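PDB 3L84: transketolase from Campylobacter jejuni, which belongs to the thiamine diphosphate-dependent transketolase family, whose subunits combine a thiamine diphosphate-binding domain, a pyrimidine-binding domain and a C-terminal domain. Local coordinates for residues 171-182 and 231-242. Numbering follows the deposited sequence.
Sequences KLDNFILIYDSN and TKPCLIIAKTTI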
loop_
_atom_site.group_PDB
_atom_site.type_symbol
_atom_site.label_atom_id
_atom_site.label_comp_id
_atom_site.label_asym_id
_atom_site.label_seq_id
_atom_site.Cartn_x
_atom_site.Cartn_y
_atom_site.Cartn_z
ATOM N N LYS A 171 4.255 18.111 18.374
ATOM C CA LYS A 171 5.363 18.828 19.008
ATOM C C LYS A 171 6.291 17.817 19.656
ATOM O O LYS A 171 6.616 17.872 20.854
ATOM C CB LYS A 171 4.834 19.835 20.025
ATOM C CG LYS A 171 3.976 20.921 19.392
ATOM C CD LYS A 171 3.466 21.904 20.469
ATOM C CE LYS A 171 2.933 23.215 19.866
ATOM N NZ LYS A 171 2.158 23.082 18.621
ATOM N N LEU A 172 6.747 16.876 18.838
ATOM C CA LEU A 172 7.591 15.784 19.336
ATOM C C LEU A 172 9.051 16.232 19.485
ATOM O O LEU A 172 9.932 15.899 18.661
ATOM C CB LEU A 172 7.496 14.562 18.435
ATOM C CG LEU A 172 6.102 13.955 18.287
ATOM C CD1 LEU A 172 6.118 12.702 17.396
ATOM C CD2 LEU A 172 5.472 13.615 19.668
ATOM N N ASP A 173 9.307 16.933 20.586
ATOM C CA ASP A 173 10.615 17.488 20.895
ATOM C C ASP A 173 11.552 16.502 21.584
ATOM O O ASP A 173 12.539 16.856 22.214
ATOM C CB ASP A 173 10.451 18.763 21.739
ATOM C CG ASP A 173 9.772 18.502 23.072
ATOM O OD1 ASP A 173 9.516 17.340 23.456
ATOM O OD2 ASP A 173 9.547 19.500 23.810
ATOM N N ASN A 174 11.201 15.234 21.427
ATOM C CA ASN A 174 12.028 14.091 21.764
ATOM C C ASN A 174 12.552 13.352 20.543
ATOM O O ASN A 174 13.258 12.354 20.683
ATOM C CB ASN A 174 11.260 13.139 22.699
ATOM C CG ASN A 174 9.934 12.647 22.131
ATOM O OD1 ASN A 174 9.468 13.110 21.094
ATOM N ND2 ASN A 174 9.297 11.706 22.860
ATOM N N PHE A 175 12.242 13.849 19.356
ATOM C CA PHE A 175 12.546 13.161 18.093
ATOM C C PHE A 175 13.633 13.901 17.325
ATOM O O PHE A 175 13.490 15.089 17.012
ATOM C CB PHE A 175 11.267 13.106 17.248
ATOM C CG PHE A 175 11.403 12.484 15.884
ATOM C CD1 PHE A 175 12.118 11.314 15.701
ATOM C CD2 PHE A 175 10.841 13.077 14.795
ATOM C CE1 PHE A 175 12.213 10.723 14.437
ATOM C CE2 PHE A 175 10.928 12.489 13.538
ATOM C CZ PHE A 175 11.607 11.312 13.359
ATOM N N ILE A 176 14.685 13.179 16.969
ATOM C CA ILE A 176 15.827 13.691 16.232
ATOM C C ILE A 176 16.058 12.795 15.023
ATOM O O ILE A 176 16.393 11.636 15.160
ATOM C CB ILE A 176 17.078 13.793 17.128
ATOM C CG1 ILE A 176 16.835 14.724 18.307
ATOM C CG2 ILE A 176 18.260 14.271 16.312
ATOM C CD1 ILE A 176 17.939 14.747 19.372
ATOM N N LEU A 177 15.820 13.343 13.844
ATOM C CA LEU A 177 15.927 12.663 12.572
ATOM C C LEU A 177 17.208 13.129 11.897
ATOM O O LEU A 177 17.412 14.325 11.690
ATOM C CB LEU A 177 14.710 12.999 11.712
ATOM C CG LEU A 177 14.590 12.332 10.365
ATOM C CD1 LEU A 177 14.568 10.831 10.469
ATOM C CD2 LEU A 177 13.309 12.834 9.642
ATOM N N ILE A 178 18.089 12.215 11.577
ATOM C CA ILE A 178 19.361 12.504 10.946
ATOM C C ILE A 178 19.284 11.964 9.523
ATOM O O ILE A 178 19.185 10.747 9.307
ATOM C CB ILE A 178 20.533 11.874 11.711
ATOM C CG1 ILE A 178 20.510 12.352 13.138
ATOM C CG2 ILE A 178 21.850 12.177 10.987
ATOM C CD1 ILE A 178 21.463 11.600 14.073
ATOM N N TYR A 179 19.302 12.875 8.556
ATOM C CA TYR A 179 19.197 12.569 7.118
ATOM C C TYR A 179 20.572 12.537 6.473
ATOM O O TYR A 179 21.300 13.538 6.471
ATOM C CB TYR A 179 18.257 13.578 6.467
ATOM C CG TYR A 179 18.273 13.707 4.959
ATOM C CD1 TYR A 179 18.367 12.610 4.125
ATOM C CD2 TYR A 179 18.184 14.954 4.383
ATOM C CE1 TYR A 179 18.370 12.743 2.747
ATOM C CE2 TYR A 179 18.192 15.113 3.012
ATOM C CZ TYR A 179 18.289 14.013 2.200
ATOM O OH TYR A 179 18.277 14.184 0.818
ATOM N N ASP A 180 20.931 11.367 5.960
ATOM C CA ASP A 180 22.184 11.154 5.262
ATOM C C ASP A 180 22.028 11.656 3.841
ATOM O O ASP A 180 21.526 10.955 2.945
ATOM C CB ASP A 180 22.505 9.647 5.257
ATOM C CG ASP A 180 23.802 9.347 4.563
ATOM O OD1 ASP A 180 24.536 10.338 4.341
ATOM O OD2 ASP A 180 24.056 8.173 4.227
ATOM N N SER A 181 22.442 12.892 3.635
ATOM C CA SER A 181 22.325 13.538 2.334
ATOM C C SER A 181 23.622 13.329 1.555
ATOM O O SER A 181 24.573 14.094 1.694
ATOM C CB SER A 181 22.032 15.014 2.528
ATOM O OG SER A 181 21.886 15.640 1.279
ATOM N N ASN A 182 23.665 12.253 0.769
ATOM C CA ASN A 182 24.867 11.849 0.032
ATOM C C ASN A 182 24.772 11.983 -1.490
ATOM O O ASN A 182 25.703 11.601 -2.199
ATOM C CB ASN A 182 25.317 10.448 0.464
ATOM C CG ASN A 182 24.352 9.365 0.100
ATOM O OD1 ASN A 182 23.388 9.589 -0.650
ATOM N ND2 ASN A 182 24.576 8.145 0.655
ATOM N N THR A 231 12.801 22.692 20.959
ATOM C CA THR A 231 11.386 22.612 21.371
ATOM C C THR A 231 10.480 22.037 20.252
ATOM O O THR A 231 9.281 22.028 20.395
ATOM C CB THR A 231 10.866 23.941 21.795
ATOM O OG1 THR A 231 10.965 24.814 20.672
ATOM C CG2 THR A 231 11.672 24.465 23.019
ATOM N N LYS A 232 11.101 21.557 19.169
ATOM C CA LYS A 232 10.433 20.982 18.022
ATOM C C LYS A 232 11.061 19.634 17.720
ATOM O O LYS A 232 12.185 19.358 18.129
ATOM C CB LYS A 232 10.632 21.897 16.807
ATOM C CG LYS A 232 9.936 23.220 16.920
ATOM C CD LYS A 232 10.204 24.072 15.686
ATOM C CE LYS A 232 9.564 25.456 15.771
ATOM N NZ LYS A 232 10.565 26.488 15.442
ATOM N N PRO A 233 10.349 18.776 16.972
ATOM C CA PRO A 233 11.083 17.676 16.324
ATOM C C PRO A 233 12.206 18.290 15.511
ATOM O O PRO A 233 12.023 19.394 14.972
ATOM C CB PRO A 233 10.009 16.974 15.456
ATOM C CG PRO A 233 8.943 18.028 15.245
ATOM C CD PRO A 233 8.949 18.830 16.518
ATOM N N CYS A 234 13.346 17.623 15.442
ATOM C CA CYS A 234 14.526 18.200 14.809
ATOM C C CYS A 234 15.081 17.335 13.723
ATOM O O CYS A 234 15.268 16.133 13.935
ATOM C CB CYS A 234 15.583 18.443 15.869
ATOM S SG CYS A 234 17.066 19.322 15.313
ATOM N N LEU A 235 15.353 17.945 12.580
ATOM C CA LEU A 235 16.001 17.323 11.448
ATOM C C LEU A 235 17.412 17.842 11.357
ATOM O O LEU A 235 17.609 19.050 11.326
ATOM C CB LEU A 235 15.256 17.629 10.151
ATOM C CG LEU A 235 15.951 17.164 8.865
ATOM C CD1 LEU A 235 15.903 15.644 8.789
ATOM C CD2 LEU A 235 15.335 17.746 7.599
ATOM N N ILE A 236 18.377 16.943 11.305
ATOM C CA ILE A 236 19.756 17.255 10.974
ATOM C C ILE A 236 20.010 16.760 9.557
ATOM O O ILE A 236 19.970 15.562 9.288
ATOM C CB ILE A 236 20.753 16.611 11.966
ATOM C CG1 ILE A 236 20.487 17.154 13.370
ATOM C CG2 ILE A 236 22.185 16.882 11.533
ATOM C CD1 ILE A 236 21.281 16.427 14.495
ATOM N N ILE A 237 20.248 17.687 8.646
ATOM C CA ILE A 237 20.617 17.346 7.275
ATOM C C ILE A 237 22.127 17.223 7.246
ATOM O O ILE A 237 22.849 18.232 7.350
ATOM C CB ILE A 237 20.156 18.419 6.274
ATOM C CG1 ILE A 237 18.642 18.645 6.372
ATOM C CG2 ILE A 237 20.556 18.050 4.853
ATOM C CD1 ILE A 237 18.116 19.747 5.435
ATOM N N ALA A 238 22.611 15.983 7.169
ATOM C CA ALA A 238 24.052 15.743 7.267
ATOM C C ALA A 238 24.603 15.430 5.893
ATOM O O ALA A 238 24.259 14.405 5.304
ATOM C CB ALA A 238 24.324 14.627 8.244
ATOM N N LYS A 239 25.380 16.344 5.326
ATOM C CA LYS A 239 25.971 16.097 4.017
ATOM C C LYS A 239 27.125 15.112 4.159
ATOM O O LYS A 239 28.060 15.360 4.912
ATOM C CB LYS A 239 26.446 17.401 3.418
ATOM C CG LYS A 239 26.870 17.264 1.970
ATOM C CD LYS A 239 26.971 18.625 1.276
ATOM C CE LYS A 239 27.472 18.457 -0.145
ATOM N NZ LYS A 239 28.800 17.765 -0.167
ATOM N N THR A 240 27.059 13.990 3.448
ATOM C CA THR A 240 28.076 12.949 3.560
ATOM C C THR A 240 28.483 12.504 2.166
ATOM O O THR A 240 27.867 12.842 1.127
ATOM C CB THR A 240 27.616 11.702 4.343
ATOM O OG1 THR A 240 26.638 11.027 3.560
ATOM C CG2 THR A 240 27.074 12.051 5.667
ATOM N N THR A 241 29.625 11.817 2.143
ATOM C CA THR A 241 30.146 11.179 0.952
ATOM C C THR A 241 29.870 9.681 1.105
ATOM O O THR A 241 30.346 9.050 2.052
ATOM C CB THR A 241 31.643 11.430 0.828
ATOM O OG1 THR A 241 31.858 12.846 0.621
ATOM C CG2 THR A 241 32.223 10.652 -0.329
ATOM N N ILE A 242 29.110 9.100 0.194
ATOM C CA ILE A 242 28.889 7.664 0.261
ATOM C C ILE A 242 30.255 6.973 0.087
ATOM O O ILE A 242 31.111 7.430 -0.648
ATOM C CB ILE A 242 27.849 7.159 -0.750
ATOM C CG1 ILE A 242 27.366 5.763 -0.335
ATOM C CG2 ILE A 242 28.359 7.178 -2.207
ATOM C CD1 ILE A 242 26.220 5.239 -1.197
HETATM O O HOH W 1 8.165 21.675 22.879
HETATM O O HOH W 2 13.428 17.038 19.052
HETATM O O HOH W 3 26.416 8.098 2.961
HETATM O O HOH W 4 28.246 10.759 -2.063
#
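L177 and L235 meet at the apolar centre of two neighbouring parallel strands, 175-181 and 234-239. These are inner strands of the five-stranded parallel sheet of the thiamine diphosphate-binding domain, an alpha/beta fold. CD1 of L235 touches CG of L177 at 3.9 Å and also reaches CB of Y179. Helix 198-204 covers this face through V198 and F202. On the other face, CD1 of I236 lies 4.1 Å from CG2 of I176, under helix 217-228. Further along, I237 and Y179 run side by side, pointing the same way, with I237 CG2 3.9 Å from Y179 CD2. S181 CB lies 3.8 Å above the Y179 ring plane, nearer the ring's margin than its centre. Y179 OH is hydrogen-bonded to D152 OD1. Backbone hydrogen bonds join the strands in parallel register, from C234 N to F175 O through T240 N to S181 O. At the start, P233 CB meets the edge of the F175 ring. Here water 1 links D173 OD2 to T231 O, while D173 OD1 forms a salt bridge with K131 NZ. At the far end, the modelled 2.3 Å from T240 OG1 to D180 OD1 is doubtfully short. Water 3 donates to D180 OD2 and to T240 OG1 and accepts from N182 ND2, the last at 3.0 Å.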